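Local coordinates for protein UDP-N-Acetylenolpyruvylglucosamine Reductase (Thermus caldophilus, PDB 2GQT) that reduces UDP-N-acetylenolpyruvylglucosamine to UDP-N-acetylmuramate, probably at the expense of NADPH, using bound FAD in a step of cell wall peptidoglycan synthesis, at residues A23-L34 / V58-F69; V78-Q89 / L102-A112. One frame throughout, in Å; residues are numbered along the deposited sequence.

Contact 1. Residues A23-L34 / V58-F69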
loop_
_atom_site.group_PDB
_atom_site.type_symbol
_atom_site.label_atom_id
_atom_site.label_comp_id
_atom_site.label_asym_id
_atom_site.label_seq_id
_atom_site.Cartn_x
_atom_site.Cartn_y
_atom_site.Cartn_z
ATOM N N ALA A 23 18.527 4.706 1.768
ATOM C CA ALA A 23 18.346 3.320 2.173
ATOM C C ALA A 23 19.109 2.400 1.234
ATOM O O ALA A 23 19.363 2.747 0.069
ATOM C CB ALA A 23 16.866 2.943 2.194
ATOM N N GLU A 24 19.468 1.232 1.754
ATOM C CA GLU A 24 20.111 0.192 0.969
ATOM C C GLU A 24 19.036 -0.758 0.463
ATOM O O GLU A 24 18.439 -1.502 1.241
ATOM C CB GLU A 24 21.131 -0.553 1.823
ATOM C CG GLU A 24 21.920 -1.606 1.078
ATOM C CD GLU A 24 22.930 -2.294 1.975
ATOM O OE1 GLU A 24 22.618 -3.374 2.509
ATOM O OE2 GLU A 24 24.025 -1.738 2.173
ATOM N N LEU A 25 18.805 -0.721 -0.847
ATOM C CA LEU A 25 17.733 -1.481 -1.469
ATOM C C LEU A 25 18.242 -2.801 -2.034
ATOM O O LEU A 25 19.125 -2.813 -2.885
ATOM C CB LEU A 25 17.069 -0.648 -2.568
ATOM C CG LEU A 25 15.805 -1.191 -3.234
ATOM C CD1 LEU A 25 14.649 -1.236 -2.243
ATOM C CD2 LEU A 25 15.458 -0.312 -4.415
ATOM N N TRP A 26 17.644 -3.898 -1.581
ATOM C CA TRP A 26 17.919 -5.243 -2.072
ATOM C C TRP A 26 16.760 -5.700 -2.954
ATOM O O TRP A 26 15.647 -5.873 -2.463
ATOM C CB TRP A 26 18.042 -6.197 -0.880
ATOM C CG TRP A 26 19.274 -5.992 -0.066
ATOM C CD1 TRP A 26 19.641 -4.866 0.605
ATOM C CD2 TRP A 26 20.308 -6.954 0.164
ATOM N NE1 TRP A 26 20.857 -5.059 1.228
ATOM C CE2 TRP A 26 21.283 -6.335 0.975
ATOM C CE3 TRP A 26 20.507 -8.278 -0.240
ATOM C CZ2 TRP A 26 22.443 -6.997 1.388
ATOM C CZ3 TRP A 26 21.664 -8.936 0.169
ATOM C CH2 TRP A 26 22.612 -8.295 0.977
ATOM N N THR A 27 17.009 -5.885 -4.249
ATOM C CA THR A 27 15.973 -6.353 -5.168
ATOM C C THR A 27 16.141 -7.855 -5.355
ATOM O O THR A 27 17.144 -8.314 -5.908
ATOM C CB THR A 27 16.018 -5.591 -6.511
ATOM O OG1 THR A 27 15.895 -4.189 -6.254
ATOM C CG2 THR A 27 14.877 -6.022 -7.415
ATOM N N VAL A 28 15.164 -8.603 -4.851
ATOM C CA VAL A 28 15.195 -10.065 -4.768
ATOM C C VAL A 28 14.367 -10.668 -5.898
ATOM O O VAL A 28 13.222 -10.276 -6.088
ATOM C CB VAL A 28 14.606 -10.526 -3.395
ATOM C CG1 VAL A 28 14.293 -12.016 -3.397
ATOM C CG2 VAL A 28 15.563 -10.172 -2.256
ATOM N N GLU A 29 14.933 -11.634 -6.622
ATOM C CA GLU A 29 14.233 -12.270 -7.739
ATOM C C GLU A 29 13.918 -13.749 -7.540
ATOM O O GLU A 29 13.142 -14.324 -8.305
ATOM C CB GLU A 29 15.038 -12.108 -9.025
ATOM C CG GLU A 29 15.119 -10.677 -9.522
ATOM C CD GLU A 29 15.785 -10.568 -10.880
ATOM O OE1 GLU A 29 16.488 -11.516 -11.286
ATOM O OE2 GLU A 29 15.609 -9.525 -11.538
ATOM N N THR A 30 14.519 -14.362 -6.525
ATOM C CA THR A 30 14.403 -15.804 -6.317
ATOM C C THR A 30 14.249 -16.135 -4.840
ATOM O O THR A 30 14.554 -15.320 -3.968
ATOM C CB THR A 30 15.646 -16.571 -6.834
ATOM O OG1 THR A 30 16.770 -16.267 -6.002
ATOM C CG2 THR A 30 15.968 -16.207 -8.283
ATOM N N ARG A 31 13.810 -17.357 -4.564
ATOM C CA ARG A 31 13.661 -17.806 -3.183
ATOM C C ARG A 31 15.010 -17.798 -2.463
ATOM O O ARG A 31 15.097 -17.391 -1.305
ATOM C CB ARG A 31 13.012 -19.190 -3.117
ATOM C CG ARG A 31 11.616 -19.269 -3.741
ATOM C CD ARG A 31 10.865 -20.505 -3.270
ATOM N NE ARG A 31 11.787 -21.582 -2.916
ATOM C CZ ARG A 31 11.474 -22.645 -2.182
ATOM N NH1 ARG A 31 10.245 -22.810 -1.708
ATOM N NH2 ARG A 31 12.406 -23.548 -1.922
ATOM N N GLU A 32 16.064 -18.220 -3.163
ATOM C CA GLU A 32 17.415 -18.212 -2.593
ATOM C C GLU A 32 17.934 -16.803 -2.311
ATOM O O GLU A 32 18.582 -16.568 -1.291
ATOM C CB GLU A 32 18.399 -18.997 -3.475
ATOM C CG GLU A 32 18.212 -20.510 -3.418
ATOM C CD GLU A 32 18.267 -21.053 -1.996
ATOM O OE1 GLU A 32 19.230 -20.733 -1.264
ATOM O OE2 GLU A 32 17.339 -21.793 -1.609
ATOM N N GLU A 33 17.632 -15.864 -3.205
ATOM C CA GLU A 33 17.999 -14.470 -2.990
ATOM C C GLU A 33 17.241 -13.887 -1.791
ATOM O O GLU A 33 17.814 -13.140 -1.007
ATOM C CB GLU A 33 17.774 -13.639 -4.258
ATOM C CG GLU A 33 18.828 -13.895 -5.354
ATOM C CD GLU A 33 18.537 -13.172 -6.661
ATOM O OE1 GLU A 33 19.259 -13.406 -7.658
ATOM O OE2 GLU A 33 17.587 -12.367 -6.708
ATOM N N LEU A 34 15.969 -14.254 -1.637
ATOM C CA LEU A 34 15.189 -13.832 -0.460
ATOM C C LEU A 34 15.784 -14.364 0.847
ATOM O O LEU A 34 15.886 -13.623 1.826
ATOM C CB LEU A 34 13.720 -14.245 -0.579
ATOM C CG LEU A 34 12.808 -13.684 0.520
ATOM C CD1 LEU A 34 12.857 -12.156 0.572
ATOM C CD2 LEU A 34 11.391 -14.171 0.333
ATOM N N VAL A 58 16.349 4.983 6.359
ATOM C CA VAL A 58 16.366 3.832 7.277
ATOM C C VAL A 58 17.687 3.070 7.180
ATOM O O VAL A 58 18.299 3.033 6.110
ATOM C CB VAL A 58 15.180 2.852 7.034
ATOM C CG1 VAL A 58 13.837 3.554 7.206
ATOM C CG2 VAL A 58 15.267 2.203 5.652
ATOM N N PRO A 59 18.144 2.475 8.300
ATOM C CA PRO A 59 19.408 1.738 8.281
ATOM C C PRO A 59 19.321 0.264 7.867
ATOM O O PRO A 59 20.343 -0.328 7.510
ATOM C CB PRO A 59 19.888 1.852 9.733
ATOM C CG PRO A 59 18.630 1.862 10.523
ATOM C CD PRO A 59 17.563 2.523 9.658
ATOM N N GLU A 60 18.122 -0.315 7.902
ATOM C CA GLU A 60 17.950 -1.734 7.606
ATOM C C GLU A 60 18.022 -1.996 6.105
ATOM O O GLU A 60 17.914 -1.069 5.293
ATOM C CB GLU A 60 16.615 -2.258 8.150
ATOM C CG GLU A 60 16.445 -2.162 9.662
ATOM C CD GLU A 60 15.950 -0.810 10.134
ATOM O OE1 GLU A 60 15.531 0.024 9.300
ATOM O OE2 GLU A 60 15.979 -0.581 11.363
ATOM N N ARG A 61 18.205 -3.262 5.743
ATOM C CA ARG A 61 18.070 -3.677 4.356
ATOM C C ARG A 61 16.614 -3.479 3.960
ATOM O O ARG A 61 15.716 -3.901 4.687
ATOM C CB ARG A 61 18.452 -5.141 4.200
ATOM C CG ARG A 61 19.895 -5.448 4.552
ATOM C CD ARG A 61 20.172 -6.915 4.331
ATOM N NE ARG A 61 21.574 -7.242 4.576
ATOM C CZ ARG A 61 22.092 -8.460 4.444
ATOM N NH1 ARG A 61 21.329 -9.481 4.079
ATOM N NH2 ARG A 61 23.383 -8.653 4.684
ATOM N N VAL A 62 16.391 -2.805 2.836
ATOM C CA VAL A 62 15.036 -2.618 2.323
ATOM C C VAL A 62 14.866 -3.556 1.130
ATOM O O VAL A 62 15.566 -3.428 0.128
ATOM C CB VAL A 62 14.762 -1.143 1.953
ATOM C CG1 VAL A 62 13.365 -0.993 1.389
ATOM C CG2 VAL A 62 14.906 -0.261 3.185
ATOM N N ILE A 63 13.960 -4.518 1.264
ATOM C CA ILE A 63 13.774 -5.578 0.286
ATOM C C ILE A 63 12.600 -5.276 -0.643
ATOM O O ILE A 63 11.499 -4.939 -0.183
ATOM C CB ILE A 63 13.551 -6.932 0.983
ATOM C CG1 ILE A 63 14.789 -7.326 1.797
ATOM C CG2 ILE A 63 13.211 -8.017 -0.030
ATOM C CD1 ILE A 63 14.597 -8.539 2.668
ATOM N N ARG A 64 12.864 -5.380 -1.942
ATOM C CA ARG A 64 11.846 -5.314 -2.998
ATOM C C ARG A 64 11.758 -6.686 -3.641
ATOM O O ARG A 64 12.783 -7.292 -3.964
ATOM C CB ARG A 64 12.268 -4.326 -4.093
ATOM C CG ARG A 64 12.173 -2.866 -3.760
ATOM C CD ARG A 64 12.342 -2.043 -5.028
ATOM N NE ARG A 64 13.424 -2.491 -5.913
ATOM C CZ ARG A 64 13.630 -1.993 -7.126
ATOM N NH1 ARG A 64 12.828 -1.039 -7.592
ATOM N NH2 ARG A 64 14.631 -2.430 -7.875
ATOM N N LEU A 65 10.536 -7.155 -3.866
ATOM C CA LEU A 65 10.307 -8.444 -4.497
ATOM C C LEU A 65 10.062 -8.281 -5.978
ATOM O O LEU A 65 9.114 -7.607 -6.391
ATOM C CB LEU A 65 9.115 -9.140 -3.848
ATOM C CG LEU A 65 9.176 -9.384 -2.340
ATOM C CD1 LEU A 65 7.849 -9.945 -1.882
ATOM C CD2 LEU A 65 10.325 -10.316 -1.960
ATOM N N ALA A 66 10.929 -8.894 -6.769
ATOM C CA ALA A 66 10.809 -8.843 -8.219
ATOM C C ALA A 66 10.984 -10.258 -8.778
ATOM O O ALA A 66 10.753 -11.229 -8.061
ATOM C CB ALA A 66 11.832 -7.861 -8.794
ATOM N N GLY A 67 11.365 -10.390 -10.050
ATOM C CA GLY A 67 11.610 -11.710 -10.637
ATOM C C GLY A 67 10.418 -12.635 -10.481
ATOM O O GLY A 67 9.303 -12.290 -10.859
ATOM N N GLU A 68 10.642 -13.808 -9.900
ATOM C CA GLU A 68 9.570 -14.789 -9.745
ATOM C C GLU A 68 8.416 -14.257 -8.888
ATOM O O GLU A 68 7.274 -14.722 -9.005
ATOM C CB GLU A 68 10.106 -16.095 -9.162
ATOM C CG GLU A 68 10.447 -16.041 -7.681
ATOM C CD GLU A 68 10.798 -17.398 -7.120
ATOM O OE1 GLU A 68 11.872 -17.920 -7.472
ATOM O OE2 GLU A 68 10.010 -17.931 -6.312
ATOM N N PHE A 69 8.704 -13.260 -8.051
ATOM C CA PHE A 69 7.682 -12.678 -7.177
ATOM C C PHE A 69 6.766 -11.687 -7.898
ATOM O O PHE A 69 5.822 -11.193 -7.302
ATOM C CB PHE A 69 8.326 -12.050 -5.938
ATOM C CG PHE A 69 9.178 -13.010 -5.158
ATOM C CD1 PHE A 69 10.560 -12.906 -5.194
ATOM C CD2 PHE A 69 8.602 -14.038 -4.420
ATOM C CE1 PHE A 69 11.363 -13.800 -4.487
ATOM C CE2 PHE A 69 9.397 -14.938 -3.712
ATOM C CZ PHE A 69 10.776 -14.820 -3.758
HETATM O O HOH W 1 19.324 1.038 4.597
HETATM O O HOH W 2 23.343 -4.906 4.570
#
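Two neighbouring parallel strands, with L25–V28 paired to V62–L65, form this contact inside a mixed four-stranded sheet. Their short axes approach to 4.6 Å at 30°. The ladder is continuous: V62 N to E24 O, W26 N to V62 O, R64 N to W26 O, V28 N to R64 O and A66 N to V28 O.

On the face bearing W26, R61 runs extended from CG to NE (chi2 -179°), so that CD sits over the five-membered ring as a CH-pi contact and the guanidinium lies flat on the indole, 4.0 Å between centres. W26 NE1 donates in its ring plane to E24 OE1 at 2.8 Å; a water joins that oxygen to R61 NE, while R61 NH1 reaches A37 O. Farther along, V28 CG1 meets F69 CE1 at 3.6 Å.

On the other face the R64 chain bends at chi3 (-44°) and grips T27 OG1 side-on and in plane, with NH2 at 2.7 Å and NE at 3.0 Å. L25 CD2 covers one guanidinium face, 3.3 Å from R64 NE. A leucine in place of R64 would probably leave T27 OG1 without both donors and L25 CD2 without its flat partner.

Strand 22-28, helix 31-37 and strand 42-44 form a beta-alpha-beta crossover, with 61-65 set between its two parallel strands, in the FAD-binding domain of a MurB enzyme.

Contact 2. Residues V78-Q89 / L102-A112. With FAD (flavin-adenine dinucleotide), chain C.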
loop_
_atom_site.group_PDB
_atom_site.type_symbol
_atom_site.label_atom_id
_atom_site.label_comp_id
_atom_site.label_asym_id
_atom_site.label_seq_id
_atom_site.Cartn_x
_atom_site.Cartn_y
_atom_site.Cartn_z
ATOM N N VAL A 78 -0.074 -16.031 -7.464
ATOM C CA VAL A 78 0.119 -14.650 -7.850
ATOM C C VAL A 78 1.238 -14.083 -6.981
ATOM O O VAL A 78 1.120 -14.045 -5.762
ATOM C CB VAL A 78 -1.196 -13.843 -7.642
ATOM C CG1 VAL A 78 -0.988 -12.348 -7.827
ATOM C CG2 VAL A 78 -2.300 -14.359 -8.566
ATOM N N GLY A 79 2.336 -13.664 -7.588
ATOM C CA GLY A 79 3.465 -13.144 -6.830
ATOM C C GLY A 79 3.140 -11.873 -6.067
ATOM O O GLY A 79 2.391 -11.033 -6.545
ATOM N N ALA A 80 3.710 -11.732 -4.873
ATOM C CA ALA A 80 3.404 -10.580 -4.023
ATOM C C ALA A 80 3.943 -9.254 -4.547
ATOM O O ALA A 80 3.470 -8.195 -4.136
ATOM C CB ALA A 80 3.892 -10.822 -2.620
ATOM N N GLY A 81 4.943 -9.313 -5.428
ATOM C CA GLY A 81 5.471 -8.108 -6.069
ATOM C C GLY A 81 4.643 -7.610 -7.239
ATOM O O GLY A 81 4.931 -6.546 -7.782
ATOM N N THR A 82 3.626 -8.371 -7.629
ATOM C CA THR A 82 2.703 -7.975 -8.686
ATOM C C THR A 82 1.887 -6.768 -8.228
ATOM O O THR A 82 1.468 -6.712 -7.063
ATOM C CB THR A 82 1.744 -9.137 -9.042
ATOM O OG1 THR A 82 2.503 -10.322 -9.306
ATOM C CG2 THR A 82 0.869 -8.799 -10.248
ATOM N N LEU A 83 1.643 -5.818 -9.129
ATOM C CA LEU A 83 0.811 -4.665 -8.807
ATOM C C LEU A 83 -0.667 -5.016 -8.779
ATOM O O LEU A 83 -1.204 -5.591 -9.741
ATOM C CB LEU A 83 1.077 -3.512 -9.772
ATOM C CG LEU A 83 2.399 -2.786 -9.488
ATOM C CD1 LEU A 83 2.835 -1.980 -10.708
ATOM C CD2 LEU A 83 2.306 -1.916 -8.232
ATOM N N LEU A 84 -1.325 -4.661 -7.677
ATOM C CA LEU A 84 -2.750 -4.870 -7.549
ATOM C C LEU A 84 -3.552 -4.200 -8.698
ATOM O O LEU A 84 -4.482 -4.807 -9.231
ATOM C CB LEU A 84 -3.224 -4.436 -6.154
ATOM C CG LEU A 84 -4.691 -4.733 -5.833
ATOM C CD1 LEU A 84 -4.999 -6.231 -5.915
ATOM C CD2 LEU A 84 -5.007 -4.190 -4.447
ATOM N N PRO A 85 -3.210 -2.953 -9.100
ATOM C CA PRO A 85 -3.946 -2.391 -10.238
ATOM C C PRO A 85 -3.887 -3.224 -11.521
ATOM O O PRO A 85 -4.853 -3.215 -12.294
ATOM C CB PRO A 85 -3.289 -1.020 -10.437
ATOM C CG PRO A 85 -2.758 -0.658 -9.089
ATOM C CD PRO A 85 -2.293 -1.961 -8.502
ATOM N N LEU A 86 -2.790 -3.943 -11.741
ATOM C CA LEU A 86 -2.705 -4.854 -12.874
ATOM C C LEU A 86 -3.715 -5.987 -12.715
ATOM O O LEU A 86 -4.468 -6.297 -13.641
ATOM C CB LEU A 86 -1.284 -5.410 -13.012
ATOM C CG LEU A 86 -1.097 -6.490 -14.080
ATOM C CD1 LEU A 86 -1.415 -5.966 -15.489
ATOM C CD2 LEU A 86 0.306 -7.031 -14.027
ATOM N N LEU A 87 -3.715 -6.619 -11.543
ATOM C CA LEU A 87 -4.616 -7.735 -11.295
ATOM C C LEU A 87 -6.083 -7.343 -11.400
ATOM O O LEU A 87 -6.880 -8.111 -11.934
ATOM C CB LEU A 87 -4.319 -8.353 -9.944
ATOM C CG LEU A 87 -2.933 -8.973 -9.839
ATOM C CD1 LEU A 87 -2.622 -9.223 -8.394
ATOM C CD2 LEU A 87 -2.815 -10.267 -10.642
ATOM N N VAL A 88 -6.446 -6.156 -10.914
ATOM C CA VAL A 88 -7.827 -5.687 -11.043
ATOM C C VAL A 88 -8.264 -5.696 -12.520
ATOM O O VAL A 88 -9.349 -6.194 -12.862
ATOM C CB VAL A 88 -7.992 -4.282 -10.418
ATOM C CG1 VAL A 88 -9.334 -3.675 -10.774
ATOM C CG2 VAL A 88 -7.813 -4.344 -8.890
ATOM N N GLN A 89 -7.428 -5.145 -13.391
ATOM C CA GLN A 89 -7.767 -5.082 -14.816
ATOM C C GLN A 89 -7.702 -6.451 -15.484
ATOM O O GLN A 89 -8.546 -6.786 -16.320
ATOM C CB GLN A 89 -6.880 -4.078 -15.548
ATOM C CG GLN A 89 -6.987 -2.641 -15.049
ATOM C CD GLN A 89 -8.385 -2.074 -15.135
ATOM O OE1 GLN A 89 -9.141 -2.377 -16.066
ATOM N NE2 GLN A 89 -8.738 -1.236 -14.163
ATOM N N LEU A 102 -11.256 -3.206 -5.180
ATOM C CA LEU A 102 -9.870 -2.813 -4.918
ATOM C C LEU A 102 -9.344 -1.859 -5.991
ATOM O O LEU A 102 -8.184 -1.470 -5.950
ATOM C CB LEU A 102 -8.982 -4.059 -4.801
ATOM C CG LEU A 102 -9.508 -5.131 -3.838
ATOM C CD1 LEU A 102 -8.632 -6.363 -3.869
ATOM C CD2 LEU A 102 -9.647 -4.598 -2.408
ATOM N N LEU A 103 -10.197 -1.482 -6.943
ATOM C CA LEU A 103 -9.821 -0.481 -7.933
ATOM C C LEU A 103 -9.413 0.818 -7.256
ATOM O O LEU A 103 -10.069 1.285 -6.314
ATOM C CB LEU A 103 -10.980 -0.229 -8.904
ATOM C CG LEU A 103 -10.769 0.781 -10.040
ATOM C CD1 LEU A 103 -9.710 0.293 -11.034
ATOM C CD2 LEU A 103 -12.071 1.041 -10.771
ATOM N N GLY A 104 -8.325 1.405 -7.748
ATOM C CA GLY A 104 -7.868 2.689 -7.235
ATOM C C GLY A 104 -6.894 2.596 -6.077
ATOM O O GLY A 104 -6.450 3.621 -5.561
ATOM N N ILE A 105 -6.528 1.374 -5.688
ATOM C CA ILE A 105 -5.540 1.162 -4.630
ATOM C C ILE A 105 -4.188 0.826 -5.268
ATOM O O ILE A 105 -4.017 -0.258 -5.823
ATOM C CB ILE A 105 -5.959 0.031 -3.678
ATOM C CG1 ILE A 105 -7.358 0.303 -3.117
ATOM C CG2 ILE A 105 -4.920 -0.103 -2.556
ATOM C CD1 ILE A 105 -7.923 -0.811 -2.260
ATOM N N PRO A 106 -3.222 1.758 -5.211
ATOM C CA PRO A 106 -1.966 1.579 -5.946
ATOM C C PRO A 106 -0.935 0.748 -5.162
ATOM O O PRO A 106 0.176 1.208 -4.879
ATOM C CB PRO A 106 -1.502 3.025 -6.150
ATOM C CG PRO A 106 -1.942 3.702 -4.930
ATOM C CD PRO A 106 -3.255 3.058 -4.516
ATOM N N ALA A 107 -1.319 -0.482 -4.831
ATOM C CA ALA A 107 -0.542 -1.366 -3.982
ATOM C C ALA A 107 0.162 -2.451 -4.785
ATOM O O ALA A 107 -0.334 -2.871 -5.839
ATOM C CB ALA A 107 -1.474 -2.033 -2.992
ATOM N N GLN A 108 1.271 -2.971 -4.261
ATOM C CA GLN A 108 1.654 -4.336 -4.602
ATOM C C GLN A 108 0.769 -5.292 -3.803
ATOM O O GLN A 108 0.254 -4.945 -2.734
ATOM C CB GLN A 108 3.115 -4.608 -4.272
ATOM C CG GLN A 108 4.089 -4.034 -5.273
ATOM C CD GLN A 108 5.519 -4.367 -4.931
ATOM O OE1 GLN A 108 5.794 -5.288 -4.146
ATOM N NE2 GLN A 108 6.451 -3.631 -5.537
ATOM N N VAL A 109 0.619 -6.508 -4.314
ATOM C CA VAL A 109 -0.146 -7.536 -3.613
ATOM C C VAL A 109 0.306 -7.699 -2.154
ATOM O O VAL A 109 -0.528 -7.758 -1.237
ATOM C CB VAL A 109 -0.059 -8.884 -4.369
ATOM C CG1 VAL A 109 -0.519 -10.053 -3.496
ATOM C CG2 VAL A 109 -0.884 -8.818 -5.625
ATOM N N GLY A 110 1.615 -7.754 -1.920
ATOM C CA GLY A 110 2.100 -7.962 -0.557
ATOM C C GLY A 110 1.708 -6.829 0.380
ATOM O O GLY A 110 1.363 -7.058 1.543
ATOM N N GLY A 111 1.796 -5.595 -0.108
ATOM C CA GLY A 111 1.396 -4.418 0.660
ATOM C C GLY A 111 -0.098 -4.376 0.914
ATOM O O GLY A 111 -0.540 -3.951 1.986
ATOM N N ALA A 112 -0.882 -4.810 -0.072
ATOM C CA ALA A 112 -2.332 -4.877 0.073
ATOM C C ALA A 112 -2.726 -5.923 1.121
ATOM O O ALA A 112 -3.695 -5.730 1.852
ATOM C CB ALA A 112 -2.986 -5.198 -1.258
HETATM P PA FAD C . 3.999 0.019 1.009
HETATM O O1A FAD C . 3.498 1.390 1.197
HETATM O O2A FAD C . 5.223 -0.225 0.214
HETATM O O5B FAD C . 4.200 -0.703 2.408
HETATM C C5B FAD C . 3.154 -0.643 3.386
HETATM C C4B FAD C . 3.403 -1.670 4.469
HETATM O O4B FAD C . 3.315 -2.985 3.883
HETATM C C3B FAD C . 4.790 -1.580 5.120
HETATM O O3B FAD C . 4.662 -2.010 6.476
HETATM C C2B FAD C . 5.592 -2.596 4.317
HETATM O O2B FAD C . 6.707 -3.104 5.049
HETATM C C1B FAD C . 4.560 -3.687 4.128
HETATM N N9A FAD C . 4.795 -4.595 2.986
HETATM C C8A FAD C . 4.881 -4.255 1.690
HETATM N N7A FAD C . 5.072 -5.358 0.964
HETATM C C5A FAD C . 5.078 -6.407 1.795
HETATM C C6A FAD C . 5.252 -7.788 1.645
HETATM N N6A FAD C . 5.430 -8.373 0.453
HETATM N N1A FAD C . 5.211 -8.562 2.748
HETATM C C2A FAD C . 5.034 -8.028 3.965
HETATM N N3A FAD C . 4.881 -6.722 4.166
HETATM C C4A FAD C . 4.909 -5.914 3.088
HETATM N N1 FAD C . -5.517 1.969 1.057
HETATM C C2 FAD C . -6.724 1.334 1.258
HETATM O O2 FAD C . -6.821 0.470 2.118
HETATM N N3 FAD C . -7.835 1.698 0.503
HETATM C C4 FAD C . -7.761 2.677 -0.480
HETATM O O4 FAD C . -8.766 2.966 -1.138
HETATM C C4X FAD C . -6.534 3.306 -0.684
HETATM N N5 FAD C . -6.417 4.300 -1.651
HETATM C C5X FAD C . -5.164 4.879 -1.893
HETATM C C6 FAD C . -5.042 5.825 -2.911
HETATM C C7 FAD C . -3.811 6.412 -3.190
HETATM C C7M FAD C . -3.699 7.440 -4.322
HETATM C C8 FAD C . -2.694 6.048 -2.429
HETATM C C8M FAD C . -1.329 6.689 -2.717
HETATM C C9 FAD C . -2.820 5.111 -1.407
HETATM C C9A FAD C . -4.049 4.515 -1.127
HETATM N N10 FAD C . -4.189 3.567 -0.100
HETATM C C10 FAD C . -5.423 2.948 0.088
HETATM C "C1'" FAD C . -3.068 3.218 0.812
HETATM C "C2'" FAD C . -2.156 2.126 0.230
HETATM O "O2'" FAD C . -2.324 2.024 -1.198
HETATM C "C3'" FAD C . -2.426 0.751 0.845
HETATM O "O3'" FAD C . -2.162 0.791 2.254
HETATM C "C4'" FAD C . -1.595 -0.348 0.170
HETATM O "O4'" FAD C . -2.044 -1.625 0.627
HETATM C "C5'" FAD C . -0.096 -0.223 0.428
HETATM O "O5'" FAD C . 0.549 -1.175 -0.420
HETATM P P FAD C . 2.024 -0.880 -0.955
HETATM O O1P FAD C . 2.422 -2.057 -1.751
HETATM O O2P FAD C . 2.130 0.470 -1.549
HETATM O O3P FAD C . 2.812 -0.936 0.443
#
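Most unusual here is how the start of helix 109-114 shares out its amides: G110 N bonds A80 O and V109 N bonds T82 O, while Q108 N turns to the FAD phosphate. The G110 bond, 2.9 Å from N to A80 O, lies in the carbonyl plane on a lone pair. V109 N instead meets T82 O almost head-on, with a C=O...N angle of 177°. L84 N adds a third main-chain bond, to A107 O, from the first residue of helix 84-93.

Q108 N reaches FAD O1P at 2.9 Å, and this approach to the helix N-terminus would probably stabilise the phosphate charge. G110 and G111 have no side chains to meet the cofactor: a beta carbon on G110 would come within 2.1 Å of FAD N6A, and one on G111 as near to FAD O1P.

Apolar packing backs the bonds. L84, its CG anti to the backbone nitrogen (chi1 -174°), sets CD2 between L102 CB and A112 CB, the latter 3.9 Å away. V109 CG2 is pressed tightly on L87 CD1.

Around this core, strand 161-171 packs V165 on V78 and V109, and helix 174-187 lays M181 on V88, Q89 and L103.

The two contacts follow one another along the chain, contact 1 closing at F69 before contact 2 opens at V78, and their centres lie about 18 Å apart within the FAD-binding domain. They belong to different sheets: 22-28 and 61-65 to the mixed one, 77-79 to the antiparallel one. They still touch, through a probable hydrogen bond of 2.8 Å from G81 N to F69 O and through L65 CD1 on A80 CB. Strand 161-171 is a common neighbour, meeting L34 and F69 from contact 1 and V78, A80 and V109 from contact 2. FAD touches L65 as well as G104 to Q108 and G110 to A112, so both contacts contribute to its pocket, contact 2 far more heavily.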